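PDB 4L7A: uncharacterized protein from Bacteroides caccae, which is of unknown function but is probably a zinc-dependent metallopeptidase. Local coordinates for residues Tyr35-Lys40 and Lys92-Ile97; Asp127-Asp132 and Asn260-Leu265; Tyr138-His143 and Phe206-Glu211; Val158-Ile163 and Asp230-Met235. All blocks are in the same frame, centred on the assembly; numbering follows the deposited sequence.

Contact 1: Tyr35-Lys40 and Lys92-Ile97; sequences YNIDFK and KVIHLI
Strand 38-40 runs parallel to strand 93-97, their axes 4.7 Å apart and 8° from exact alignment, with D38 beside V93, F39 beside I94 and K40 beside H95. Four backbone hydrogen bonds form a ladder: D38 N to K92 O, I94 N to D38 O, K40 N to I94 O and L96 N to K40 O. On one face I37, F39 and I94 make an apolar patch. The I37 CG2 methyl meets I94 CD1 at 3.9 Å. F39 has CG anti to the backbone N (chi1 -170°). Its ring then spans two neighbours: F39 CD2 lies 4.0 Å from I94 CG2, and F39 CZ lies 3.7 Å from L96 CD1. On the other face the extended K40 chain lies alongside H95, with K40 CD 3.6 Å from H95 NE2. K40 NZ makes a long salt bridge of 4.0 Å to D38 OD2. At the entry to the pair, a water joins N36 O to K92 NZ. Strand 38-40 is an outermost strand of the mixed sheet. Strand 93-98 is bonded on its other side to strand 115-122, through L116, V118 and L120. Helix 59-81 packs on the apolar face, where L74 meets I37, A66 meets F39 and S62 meets L96.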
loop_
_atom_site.group_PDB
_atom_site.type_symbol
_atom_site.label_atom_id
_atom_site.label_comp_id
_atom_site.label_asym_id
_atom_site.label_seq_id
_atom_site.Cartn_x
_atom_site.Cartn_y
_atom_site.Cartn_z
ATOM N N TYR A 35 8.420 14.385 -4.241
ATOM C CA TYR A 35 8.528 13.332 -3.215
ATOM C C TYR A 35 9.870 12.627 -3.101
ATOM O O TYR A 35 10.050 11.766 -2.240
ATOM C CB TYR A 35 7.477 12.258 -3.522
ATOM C CG TYR A 35 6.099 12.785 -3.751
ATOM C CD1 TYR A 35 5.378 13.351 -2.703
ATOM C CD2 TYR A 35 5.498 12.694 -4.971
ATOM C CE1 TYR A 35 4.146 13.815 -2.878
ATOM C CE2 TYR A 35 4.207 13.143 -5.164
ATOM C CZ TYR A 35 3.563 13.726 -4.121
ATOM O OH TYR A 35 2.299 14.165 -4.274
ATOM N N ASN A 36 10.797 12.950 -3.991
ATOM C CA ASN A 36 12.099 12.259 -4.059
ATOM C C ASN A 36 11.935 10.743 -4.231
ATOM O O ASN A 36 12.615 9.958 -3.618
ATOM C CB ASN A 36 12.978 12.584 -2.836
ATOM C CG ASN A 36 13.178 14.072 -2.651
ATOM O OD1 ASN A 36 13.184 14.573 -1.541
ATOM N ND2 ASN A 36 13.321 14.784 -3.740
ATOM N N ILE A 37 11.013 10.341 -5.080
ATOM C CA ILE A 37 10.801 8.933 -5.390
ATOM C C ILE A 37 11.302 8.663 -6.784
ATOM O O ILE A 37 10.951 9.334 -7.728
ATOM C CB ILE A 37 9.316 8.515 -5.304
ATOM C CG1 ILE A 37 8.791 8.685 -3.884
ATOM C CG2 ILE A 37 9.160 7.094 -5.743
ATOM C CD1 ILE A 37 7.266 8.610 -3.767
ATOM N N ASP A 38 12.092 7.626 -6.926
ATOM C CA ASP A 38 12.561 7.237 -8.240
ATOM C C ASP A 38 11.618 6.157 -8.721
ATOM O O ASP A 38 11.644 5.015 -8.231
ATOM C CB ASP A 38 14.024 6.802 -8.086
ATOM C CG ASP A 38 14.707 6.452 -9.392
ATOM O OD1 ASP A 38 14.192 6.740 -10.501
ATOM O OD2 ASP A 38 15.788 5.839 -9.288
ATOM N N PHE A 39 10.787 6.472 -9.697
ATOM C CA PHE A 39 9.851 5.494 -10.280
ATOM C C PHE A 39 10.402 4.909 -11.576
ATOM O O PHE A 39 10.519 5.605 -12.559
ATOM C CB PHE A 39 8.540 6.214 -10.534
ATOM C CG PHE A 39 7.359 5.335 -10.920
ATOM C CD1 PHE A 39 7.257 4.768 -12.176
ATOM C CD2 PHE A 39 6.255 5.203 -10.056
ATOM C CE1 PHE A 39 6.146 4.055 -12.529
ATOM C CE2 PHE A 39 5.124 4.471 -10.415
ATOM C CZ PHE A 39 5.094 3.879 -11.657
ATOM N N LYS A 40 10.715 3.621 -11.598
ATOM C CA LYS A 40 11.385 3.025 -12.754
ATOM C C LYS A 40 10.470 2.067 -13.519
ATOM O O LYS A 40 9.815 1.203 -12.923
ATOM C CB LYS A 40 12.634 2.284 -12.311
ATOM C CG LYS A 40 13.644 3.135 -11.571
ATOM C CD LYS A 40 14.989 2.457 -11.571
ATOM C CE LYS A 40 15.987 3.175 -10.687
ATOM N NZ LYS A 40 17.235 2.385 -10.627
ATOM N N LYS A 92 11.888 5.012 -1.327
ATOM C CA LYS A 92 12.872 5.672 -2.232
ATOM C C LYS A 92 12.721 5.297 -3.702
ATOM O O LYS A 92 13.055 6.074 -4.605
ATOM C CB LYS A 92 14.323 5.345 -1.826
ATOM C CG LYS A 92 14.687 5.638 -0.354
ATOM C CD LYS A 92 14.728 7.140 -0.007
ATOM C CE LYS A 92 13.992 7.457 1.342
ATOM N NZ LYS A 92 13.206 8.722 1.168
ATOM N N VAL A 93 12.292 4.067 -3.960
ATOM C CA VAL A 93 12.227 3.549 -5.327
ATOM C C VAL A 93 10.993 2.676 -5.527
ATOM O O VAL A 93 10.619 1.902 -4.622
ATOM C CB VAL A 93 13.509 2.724 -5.644
ATOM C CG1 VAL A 93 13.395 2.054 -7.011
ATOM C CG2 VAL A 93 14.736 3.604 -5.638
ATOM N N ILE A 94 10.326 2.865 -6.664
ATOM C CA ILE A 94 9.217 2.028 -7.116
ATOM C C ILE A 94 9.657 1.439 -8.469
ATOM O O ILE A 94 10.188 2.193 -9.307
ATOM C CB ILE A 94 7.920 2.809 -7.213
ATOM C CG1 ILE A 94 7.470 3.286 -5.841
ATOM C CG2 ILE A 94 6.814 1.931 -7.736
ATOM C CD1 ILE A 94 6.425 4.378 -5.880
ATOM N N HIS A 95 9.601 0.105 -8.639
ATOM C CA HIS A 95 9.946 -0.517 -9.940
ATOM C C HIS A 95 8.695 -1.157 -10.439
ATOM O O HIS A 95 8.014 -1.790 -9.659
ATOM C CB HIS A 95 10.920 -1.671 -9.784
ATOM C CG HIS A 95 12.323 -1.253 -9.530
ATOM N ND1 HIS A 95 13.355 -2.165 -9.425
ATOM C CD2 HIS A 95 12.890 -0.031 -9.418
ATOM C CE1 HIS A 95 14.500 -1.524 -9.233
ATOM N NE2 HIS A 95 14.243 -0.226 -9.229
ATOM N N LEU A 96 8.397 -1.020 -11.707
ATOM C CA LEU A 96 7.340 -1.803 -12.332
ATOM C C LEU A 96 8.021 -2.866 -13.161
ATOM O O LEU A 96 8.962 -2.569 -13.915
ATOM C CB LEU A 96 6.465 -0.962 -13.242
ATOM C CG LEU A 96 5.820 0.260 -12.665
ATOM C CD1 LEU A 96 4.795 0.794 -13.645
ATOM C CD2 LEU A 96 5.137 -0.085 -11.351
ATOM N N ILE A 97 7.562 -4.101 -13.000
ATOM C CA ILE A 97 8.047 -5.228 -13.774
ATOM C C ILE A 97 6.874 -5.957 -14.351
ATOM O O ILE A 97 5.859 -6.155 -13.687
ATOM C CB ILE A 97 8.875 -6.190 -12.919
ATOM C CG1 ILE A 97 10.126 -5.487 -12.439
ATOM C CG2 ILE A 97 9.287 -7.400 -13.679
ATOM C CD1 ILE A 97 11.034 -6.390 -11.480
HETATM O O HOH W 1 11.352 9.155 -1.230
#

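Contact 2: Asp127-Asp132 and Asn260-Leu265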
loop_
_atom_site.group_PDB
_atom_site.type_symbol
_atom_site.label_atom_id
_atom_site.label_comp_id
_atom_site.label_asym_id
_atom_site.label_seq_id
_atom_site.Cartn_x
_atom_site.Cartn_y
_atom_site.Cartn_z
ATOM N N ASP A 127 -7.485 -5.354 -13.764
ATOM C CA ASP A 127 -8.636 -4.513 -13.966
ATOM C C ASP A 127 -8.454 -3.250 -13.088
ATOM O O ASP A 127 -8.726 -3.263 -11.887
ATOM C CB ASP A 127 -9.911 -5.259 -13.583
ATOM C CG ASP A 127 -11.165 -4.403 -13.746
ATOM O OD1 ASP A 127 -11.071 -3.217 -14.144
ATOM O OD2 ASP A 127 -12.256 -4.920 -13.448
ATOM N N LEU A 128 -8.047 -2.152 -13.711
ATOM C CA LEU A 128 -7.528 -1.001 -12.960
ATOM C C LEU A 128 -8.563 -0.239 -12.149
ATOM O O LEU A 128 -8.220 0.421 -11.158
ATOM C CB LEU A 128 -6.823 -0.027 -13.896
ATOM C CG LEU A 128 -5.587 -0.562 -14.607
ATOM C CD1 LEU A 128 -5.261 0.314 -15.795
ATOM C CD2 LEU A 128 -4.409 -0.608 -13.658
ATOM N N THR A 129 -9.816 -0.372 -12.544
ATOM C CA THR A 129 -10.890 0.251 -11.836
ATOM C C THR A 129 -11.472 -0.673 -10.744
ATOM O O THR A 129 -12.338 -0.228 -10.033
ATOM C CB THR A 129 -12.024 0.692 -12.789
ATOM O OG1 THR A 129 -12.533 -0.464 -13.471
ATOM C CG2 THR A 129 -11.506 1.727 -13.792
ATOM N N ASN A 130 -11.049 -1.937 -10.643
ATOM C CA ASN A 130 -11.570 -2.810 -9.586
ATOM C C ASN A 130 -10.832 -2.555 -8.287
ATOM O O ASN A 130 -9.685 -2.965 -8.111
ATOM C CB ASN A 130 -11.451 -4.264 -9.963
ATOM C CG ASN A 130 -12.122 -5.163 -8.956
ATOM O OD1 ASN A 130 -11.967 -5.015 -7.743
ATOM N ND2 ASN A 130 -12.837 -6.140 -9.457
ATOM N N VAL A 131 -11.485 -1.791 -7.422
ATOM C CA VAL A 131 -10.934 -1.298 -6.183
ATOM C C VAL A 131 -10.482 -2.450 -5.286
ATOM O O VAL A 131 -9.341 -2.418 -4.806
ATOM C CB VAL A 131 -11.938 -0.406 -5.447
ATOM C CG1 VAL A 131 -11.391 -0.004 -4.081
ATOM C CG2 VAL A 131 -12.219 0.840 -6.284
ATOM N N ASP A 132 -11.306 -3.487 -5.107
ATOM C CA ASP A 132 -10.849 -4.657 -4.299
ATOM C C ASP A 132 -9.586 -5.303 -4.829
ATOM O O ASP A 132 -8.732 -5.744 -4.037
ATOM C CB ASP A 132 -11.923 -5.733 -4.173
ATOM C CG ASP A 132 -13.104 -5.297 -3.327
ATOM O OD1 ASP A 132 -13.008 -4.285 -2.587
ATOM O OD2 ASP A 132 -14.139 -6.004 -3.419
ATOM N N ASN A 260 -12.355 5.410 -6.076
ATOM C CA ASN A 260 -13.571 5.410 -6.916
ATOM C C ASN A 260 -13.535 6.358 -8.095
ATOM O O ASN A 260 -14.380 6.269 -8.948
ATOM C CB ASN A 260 -14.819 5.757 -6.117
ATOM C CG ASN A 260 -15.384 4.563 -5.379
ATOM O OD1 ASN A 260 -15.136 3.380 -5.726
ATOM N ND2 ASN A 260 -16.139 4.857 -4.322
ATOM N N GLU A 261 -12.566 7.263 -8.109
ATOM C CA GLU A 261 -12.363 8.250 -9.167
ATOM C C GLU A 261 -11.405 7.764 -10.253
ATOM O O GLU A 261 -11.134 8.504 -11.196
ATOM C CB GLU A 261 -11.731 9.516 -8.572
ATOM C CG GLU A 261 -12.705 10.376 -7.873
ATOM C CD GLU A 261 -12.055 11.453 -7.028
ATOM O OE1 GLU A 261 -10.807 11.656 -7.085
ATOM O OE2 GLU A 261 -12.806 12.065 -6.271
ATOM N N ILE A 262 -10.917 6.535 -10.171
ATOM C CA ILE A 262 -9.902 6.095 -11.127
ATOM C C ILE A 262 -10.335 6.293 -12.596
ATOM O O ILE A 262 -9.568 6.812 -13.391
ATOM C CB ILE A 262 -9.434 4.651 -10.822
ATOM C CG1 ILE A 262 -8.527 4.687 -9.610
ATOM C CG2 ILE A 262 -8.736 4.019 -12.019
ATOM C CD1 ILE A 262 -8.154 3.322 -9.058
ATOM N N SER A 263 -11.560 5.907 -12.943
ATOM C CA SER A 263 -11.970 6.022 -14.337
ATOM C C SER A 263 -12.147 7.454 -14.784
ATOM O O SER A 263 -12.295 7.668 -15.925
ATOM C CB SER A 263 -13.278 5.304 -14.613
ATOM O OG SER A 263 -14.288 5.896 -13.856
ATOM N N GLU A 264 -12.131 8.422 -13.888
ATOM C CA GLU A 264 -12.115 9.840 -14.291
ATOM C C GLU A 264 -10.708 10.374 -14.602
ATOM O O GLU A 264 -10.576 11.490 -15.067
ATOM C CB GLU A 264 -12.750 10.720 -13.204
ATOM C CG GLU A 264 -14.182 10.323 -12.856
ATOM C CD GLU A 264 -14.700 10.987 -11.569
ATOM O OE1 GLU A 264 -14.320 12.141 -11.277
ATOM O OE2 GLU A 264 -15.494 10.340 -10.852
ATOM N N LEU A 265 -9.651 9.602 -14.343
ATOM C CA LEU A 265 -8.307 10.084 -14.628
ATOM C C LEU A 265 -8.013 10.000 -16.122
ATOM O O LEU A 265 -8.653 9.220 -16.845
ATOM C CB LEU A 265 -7.265 9.275 -13.869
ATOM C CG LEU A 265 -7.340 9.305 -12.336
ATOM C CD1 LEU A 265 -6.545 8.129 -11.749
ATOM C CD2 LEU A 265 -6.825 10.625 -11.840
#
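I262 and T129 make the main apolar contact here. The I262 CG2 methyl meets T129 CG2 at 4.0 Å, the two side chains crossing at a slant. T129 CG2 also lies 4.1 Å from S263 CB. I262 CD1 reaches 3.6 Å from the L128 carbonyl O, so the isoleucine also packs on backbone. V131 CG2 approaches N260 OD1 at 3.9 Å, an apolar-to-polar touch with the chains nearly at right angles. No polar bond crosses between the segments. Within 127-132, T129 OG1 sits between the backbone N and the carbonyl carbon (chi1 60°) and hydrogen-bonds D127 OD1 at 3.2 Å. D127-N130 forms a type I turn, and N130 then caps helix 131-153 through OD1 to R133 N. Helix 59-81 lies beside both segments: L61 meets L128, and I68 meets I262. With no hydrogen bond or charge pair across it, the contact is van der Waals packing near the surface, between the turn leading into helix 131-153 and the 3-10 segment 262-264 after helix 248-260.

Contact 3: Tyr138-His143 and Phe206-Glu211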
loop_
_atom_site.group_PDB
_atom_site.type_symbol
_atom_site.label_atom_id
_atom_site.label_comp_id
_atom_site.label_asym_id
_atom_site.label_seq_id
_atom_site.Cartn_x
_atom_site.Cartn_y
_atom_site.Cartn_z
ATOM N N TYR A 138 -1.772 -4.497 -4.423
ATOM C CA TYR A 138 -0.843 -3.413 -4.300
ATOM C C TYR A 138 -1.038 -2.503 -3.119
ATOM O O TYR A 138 -0.089 -2.342 -2.379
ATOM C CB TYR A 138 -0.844 -2.513 -5.526
ATOM C CG TYR A 138 -0.645 -3.181 -6.858
ATOM C CD1 TYR A 138 0.416 -4.067 -7.082
ATOM C CD2 TYR A 138 -1.486 -2.900 -7.896
ATOM C CE1 TYR A 138 0.615 -4.675 -8.330
ATOM C CE2 TYR A 138 -1.299 -3.456 -9.165
ATOM C CZ TYR A 138 -0.245 -4.365 -9.381
ATOM O OH TYR A 138 -0.081 -4.903 -10.648
ATOM N N PHE A 139 -2.219 -1.884 -2.938
ATOM C CA PHE A 139 -2.256 -0.761 -2.012
ATOM C C PHE A 139 -2.241 -1.187 -0.556
ATOM O O PHE A 139 -1.658 -0.506 0.266
ATOM C CB PHE A 139 -3.460 0.159 -2.238
ATOM C CG PHE A 139 -3.375 0.948 -3.486
ATOM C CD1 PHE A 139 -2.325 1.813 -3.693
ATOM C CD2 PHE A 139 -4.357 0.866 -4.425
ATOM C CE1 PHE A 139 -2.220 2.514 -4.894
ATOM C CE2 PHE A 139 -4.288 1.584 -5.583
ATOM C CZ PHE A 139 -3.213 2.383 -5.834
ATOM N N LYS A 140 -2.887 -2.305 -0.230
ATOM C CA LYS A 140 -2.865 -2.795 1.163
ATOM C C LYS A 140 -1.419 -2.936 1.683
ATOM O O LYS A 140 -1.043 -2.406 2.746
ATOM C CB LYS A 140 -3.661 -4.097 1.301
ATOM C CG LYS A 140 -3.288 -5.000 2.469
ATOM C CD LYS A 140 -3.859 -4.414 3.715
ATOM C CE LYS A 140 -3.314 -5.106 4.989
ATOM N NZ LYS A 140 -3.204 -6.579 4.886
ATOM N N VAL A 141 -0.619 -3.710 0.977
ATOM C CA VAL A 141 0.788 -3.888 1.388
ATOM C C VAL A 141 1.571 -2.576 1.414
ATOM O O VAL A 141 2.400 -2.350 2.304
ATOM C CB VAL A 141 1.514 -4.883 0.468
ATOM C CG1 VAL A 141 2.919 -4.970 0.833
ATOM C CG2 VAL A 141 0.863 -6.266 0.659
HETATM N N MSE A 142 1.310 -1.705 0.464
HETATM C CA MSE A 142 1.970 -0.417 0.466
HETATM C C MSE A 142 1.687 0.405 1.727
HETATM O O MSE A 142 2.618 0.840 2.381
HETATM C CB MSE A 142 1.639 0.391 -0.802
HETATM C CG MSE A 142 2.317 -0.220 -2.046
HETATM SE SE MSE A 142 1.569 0.478 -3.717
HETATM C CE MSE A 142 2.811 1.981 -3.877
ATOM N N HIS A 143 0.402 0.622 2.040
ATOM C CA HIS A 143 0.054 1.346 3.260
ATOM C C HIS A 143 0.625 0.677 4.490
ATOM O O HIS A 143 0.987 1.332 5.458
ATOM C CB HIS A 143 -1.463 1.548 3.438
ATOM C CG HIS A 143 -2.066 2.392 2.374
ATOM N ND1 HIS A 143 -1.744 3.731 2.225
ATOM C CD2 HIS A 143 -2.914 2.088 1.359
ATOM C CE1 HIS A 143 -2.390 4.222 1.184
ATOM N NE2 HIS A 143 -3.088 3.244 0.623
ATOM N N PHE A 206 -7.577 -0.574 7.888
ATOM C CA PHE A 206 -8.487 0.511 8.107
ATOM C C PHE A 206 -8.502 1.459 6.912
ATOM O O PHE A 206 -9.586 1.886 6.482
ATOM C CB PHE A 206 -8.144 1.289 9.380
ATOM C CG PHE A 206 -9.166 2.319 9.732
ATOM C CD1 PHE A 206 -10.440 1.933 10.133
ATOM C CD2 PHE A 206 -8.875 3.660 9.621
ATOM C CE1 PHE A 206 -11.432 2.875 10.450
ATOM C CE2 PHE A 206 -9.843 4.619 9.953
ATOM C CZ PHE A 206 -11.138 4.215 10.375
ATOM N N LEU A 207 -7.330 1.745 6.334
ATOM C CA LEU A 207 -7.279 2.677 5.250
ATOM C C LEU A 207 -7.825 2.138 3.932
ATOM O O LEU A 207 -8.303 2.904 3.160
ATOM C CB LEU A 207 -5.848 3.237 5.053
ATOM C CG LEU A 207 -5.313 4.124 6.160
ATOM C CD1 LEU A 207 -3.896 4.654 5.804
ATOM C CD2 LEU A 207 -6.284 5.298 6.362
ATOM N N THR A 208 -7.732 0.834 3.679
ATOM C CA THR A 208 -8.062 0.265 2.388
ATOM C C THR A 208 -9.398 -0.540 2.354
ATOM O O THR A 208 -10.044 -0.567 1.322
ATOM C CB THR A 208 -6.969 -0.685 1.865
ATOM O OG1 THR A 208 -6.749 -1.763 2.784
ATOM C CG2 THR A 208 -5.683 0.035 1.667
ATOM N N TYR A 209 -9.808 -1.152 3.477
ATOM C CA TYR A 209 -11.066 -1.950 3.518
ATOM C C TYR A 209 -12.325 -1.072 3.350
ATOM O O TYR A 209 -12.468 -0.069 4.066
ATOM C CB TYR A 209 -11.198 -2.696 4.837
ATOM C CG TYR A 209 -10.356 -3.951 4.989
ATOM C CD1 TYR A 209 -9.272 -4.203 4.162
ATOM C CD2 TYR A 209 -10.567 -4.813 6.073
ATOM C CE1 TYR A 209 -8.506 -5.360 4.309
ATOM C CE2 TYR A 209 -9.792 -5.959 6.237
ATOM C CZ TYR A 209 -8.785 -6.236 5.355
ATOM O OH TYR A 209 -8.020 -7.340 5.527
ATOM N N PRO A 210 -13.199 -1.406 2.389
ATOM C CA PRO A 210 -14.463 -0.725 2.409
ATOM C C PRO A 210 -15.188 -1.099 3.704
ATOM O O PRO A 210 -14.910 -2.121 4.362
ATOM C CB PRO A 210 -15.211 -1.306 1.209
ATOM C CG PRO A 210 -14.146 -1.817 0.278
ATOM C CD PRO A 210 -13.055 -2.276 1.216
ATOM N N GLU A 211 -16.130 -0.282 4.022
ATOM C CA GLU A 211 -16.891 -0.452 5.203
ATOM C C GLU A 211 -17.442 -1.873 5.391
ATOM O O GLU A 211 -17.316 -2.416 6.484
ATOM C CB GLU A 211 -17.995 0.575 5.174
ATOM C CG GLU A 211 -18.717 0.721 6.473
ATOM C CD GLU A 211 -19.851 1.727 6.367
ATOM O OE1 GLU A 211 -19.581 2.916 6.029
ATOM O OE2 GLU A 211 -20.999 1.299 6.588
HETATM O O HOH W 2 -5.810 -7.650 3.929
#
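F139 meets T208 first, its CB 4.5 Å from the T208 CG2 methyl. One residue on, K140 offers its backbone, with CA 4.0 Å from the same methyl. Its side chain crosses T208 at about a right angle, and K140 CD passes 4.0 Å from T208 OG1. Bends at chi2 (76°) and chi4 (-41°) carry NZ back to a salt bridge with E201 and to a water 3.0 Å from NZ. That water also bonds Y209 OH, 2.7 Å away. Helix 131-153 carries, directly after H143, the HEXXH sequence typical of zinc metallopeptidases, so helix 195-208 packs on the turn of the probable zinc-binding helix that leads directly into the motif. H143 follows, its CD2 3.5 Å from T208 CG2. An alanine at T208 is likely to open a gap between the H143 ring and the K140 backbone, and to leave the A204 carbonyl without the hydroxyl that bonds it. H143 ND1 is hydrogen-bonded to Y77 OH. L207 CD1 lies 4.3 Å from H143 ND1, and the leucine also touches L248 of helix 248-260.

Contact 4: Val158-Ile163 and Asp230-Met235; sequences VDYDKI and DQKLAM
Y160 has CG anti to its own backbone N (chi1 -172°), which extends the ring past K232 of helix 211-244. M235 also starts anti to its N (chi1 -167°), then bends at chi3 (-66°) and brings its selenium to the base of the tyrosine. M235 SE lies 3.7 Å from Y160 N and 3.9 Å from Y160 CB. M235 SE meets the Y160 ring at the edge, 5.4 Å from the ring centroid, a Met-aromatic contact. K232 crosses the tyrosine at about a right angle, with K232 CD 3.5 Å from Y160 OH. I163 CG1 packs 3.6 Å from Q231 NE2, while I163 CG2 touches K232 CE and I163 CD1 meets M235 CE. The polar ends converge on D198 of helix 195-208: Y160 OH bonds OD1, while K232 NZ forms a salt bridge to OD2. A valine in place of Y160 would probably leave D198 OD1 without its hydroxyl partner and take away the ring that K232 CG touches and the edge that M235 SE meets. Between the segments the contact is van der Waals packing with no hydrogen bond. Y160 OH and K232 NZ bond outside the pair, S164 OG and G185 O also holding NZ.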
loop_
_atom_site.group_PDB
_atom_site.type_symbol
_atom_site.label_atom_id
_atom_site.label_comp_id
_atom_site.label_asym_id
_atom_site.label_seq_id
_atom_site.Cartn_x
_atom_site.Cartn_y
_atom_site.Cartn_z
ATOM N N VAL A 158 3.977 2.111 23.560
ATOM C CA VAL A 158 4.375 0.794 24.007
ATOM C C VAL A 158 3.195 0.015 24.536
ATOM O O VAL A 158 3.193 -1.206 24.464
ATOM C CB VAL A 158 5.488 0.838 25.101
ATOM C CG1 VAL A 158 6.734 1.479 24.534
ATOM C CG2 VAL A 158 5.038 1.587 26.360
ATOM N N ASP A 159 2.197 0.700 25.065
ATOM C CA ASP A 159 1.002 -0.013 25.545
ATOM C C ASP A 159 0.235 -0.812 24.468
ATOM O O ASP A 159 -0.501 -1.711 24.822
ATOM C CB ASP A 159 0.047 0.947 26.250
ATOM C CG ASP A 159 0.528 1.370 27.651
ATOM O OD1 ASP A 159 1.501 0.810 28.229
ATOM O OD2 ASP A 159 -0.121 2.277 28.178
ATOM N N TYR A 160 0.431 -0.528 23.177
ATOM C CA TYR A 160 -0.235 -1.278 22.106
ATOM C C TYR A 160 0.135 -2.727 22.220
ATOM O O TYR A 160 -0.722 -3.617 22.052
ATOM C CB TYR A 160 0.162 -0.766 20.700
ATOM C CG TYR A 160 -0.618 -1.363 19.581
ATOM C CD1 TYR A 160 -0.270 -2.590 19.051
ATOM C CD2 TYR A 160 -1.706 -0.696 19.031
ATOM C CE1 TYR A 160 -1.023 -3.141 18.020
ATOM C CE2 TYR A 160 -2.425 -1.208 18.008
ATOM C CZ TYR A 160 -2.102 -2.427 17.509
ATOM O OH TYR A 160 -2.852 -2.936 16.487
ATOM N N ASP A 161 1.411 -2.956 22.491
ATOM C CA ASP A 161 1.957 -4.285 22.556
ATOM C C ASP A 161 1.311 -5.133 23.612
ATOM O O ASP A 161 1.279 -6.346 23.474
ATOM C CB ASP A 161 3.442 -4.215 22.856
ATOM C CG ASP A 161 4.248 -3.617 21.714
ATOM O OD1 ASP A 161 3.709 -3.138 20.715
ATOM O OD2 ASP A 161 5.470 -3.581 21.805
ATOM N N LYS A 162 0.803 -4.528 24.675
ATOM C CA LYS A 162 0.215 -5.322 25.746
ATOM C C LYS A 162 -1.176 -5.823 25.426
ATOM O O LYS A 162 -1.618 -6.821 26.008
ATOM C CB LYS A 162 0.055 -4.500 27.029
ATOM C CG LYS A 162 1.330 -4.021 27.605
ATOM C CD LYS A 162 1.001 -3.202 28.835
ATOM C CE LYS A 162 2.240 -2.645 29.479
ATOM N NZ LYS A 162 1.803 -1.933 30.720
ATOM N N ILE A 163 -1.881 -5.112 24.548
ATOM C CA ILE A 163 -3.294 -5.391 24.332
ATOM C C ILE A 163 -3.535 -6.888 24.031
ATOM O O ILE A 163 -4.371 -7.514 24.660
ATOM C CB ILE A 163 -3.896 -4.514 23.241
ATOM C CG1 ILE A 163 -3.918 -3.062 23.724
ATOM C CG2 ILE A 163 -5.328 -4.926 22.943
ATOM C CD1 ILE A 163 -4.110 -2.066 22.641
ATOM N N ASP A 230 -11.488 -2.451 18.467
ATOM C CA ASP A 230 -11.853 -1.076 18.749
ATOM C C ASP A 230 -10.751 -0.341 19.537
ATOM O O ASP A 230 -10.372 0.769 19.198
ATOM C CB ASP A 230 -13.184 -1.013 19.518
ATOM C CG ASP A 230 -14.397 -1.367 18.619
ATOM O OD1 ASP A 230 -14.325 -1.097 17.394
ATOM O OD2 ASP A 230 -15.410 -1.883 19.148
ATOM N N GLN A 231 -10.204 -0.990 20.547
ATOM C CA GLN A 231 -9.165 -0.366 21.354
ATOM C C GLN A 231 -7.881 -0.082 20.533
ATOM O O GLN A 231 -7.285 1.002 20.644
ATOM C CB GLN A 231 -8.857 -1.277 22.537
ATOM C CG GLN A 231 -7.784 -0.741 23.420
ATOM C CD GLN A 231 -7.480 -1.686 24.559
ATOM O OE1 GLN A 231 -8.090 -2.729 24.699
ATOM N NE2 GLN A 231 -6.554 -1.300 25.390
ATOM N N LYS A 232 -7.463 -1.062 19.725
ATOM C CA LYS A 232 -6.310 -0.907 18.845
ATOM C C LYS A 232 -6.495 0.225 17.858
ATOM O O LYS A 232 -5.608 1.107 17.682
ATOM C CB LYS A 232 -6.040 -2.224 18.079
ATOM C CG LYS A 232 -5.514 -3.300 18.992
ATOM C CD LYS A 232 -5.302 -4.628 18.256
ATOM C CE LYS A 232 -4.628 -5.616 19.138
ATOM N NZ LYS A 232 -4.485 -6.984 18.467
ATOM N N LEU A 233 -7.667 0.251 17.238
ATOM C CA LEU A 233 -7.955 1.314 16.268
ATOM C C LEU A 233 -7.997 2.685 16.901
ATOM O O LEU A 233 -7.527 3.651 16.293
ATOM C CB LEU A 233 -9.242 1.024 15.514
ATOM C CG LEU A 233 -9.727 2.093 14.548
ATOM C CD1 LEU A 233 -8.813 2.227 13.344
ATOM C CD2 LEU A 233 -11.162 1.766 14.073
ATOM N N ALA A 234 -8.550 2.799 18.114
ATOM C CA ALA A 234 -8.586 4.097 18.755
ATOM C C ALA A 234 -7.155 4.561 19.034
ATOM O O ALA A 234 -6.800 5.742 18.850
ATOM C CB ALA A 234 -9.370 4.047 20.011
HETATM N N MSE A 235 -6.320 3.631 19.465
HETATM C CA MSE A 235 -4.936 3.957 19.777
HETATM C C MSE A 235 -4.144 4.389 18.525
HETATM O O MSE A 235 -3.377 5.354 18.555
HETATM C CB MSE A 235 -4.262 2.774 20.441
HETATM C CG MSE A 235 -2.924 3.192 21.069
HETATM SE SE MSE A 235 -2.212 1.832 22.297
HETATM C CE MSE A 235 -3.552 1.883 23.669
#

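How the contacts relate
From the N terminus, contact 1 closes first. It pairs strand 38-40 with strand 93-98 at the edge of the sheet, and the loop between them is rich in helix. Contact 1 is complete before any of the other three opens. Contact 2 opens at 127-132 and closes last, at 260-265, so contacts 3 and 4 nest inside its loop. Those two cross: 138-143, 158-163, 206-211 and 230-235 alternate along the chain. Contacts 2 and 3 share helix 131-153 and touch where D132 meets P210. Contacts 3 and 4 touch through F206 and L233. Contacts 1 and 4 lie on opposite sides of the chain's centre, about 33 Å apart between centres.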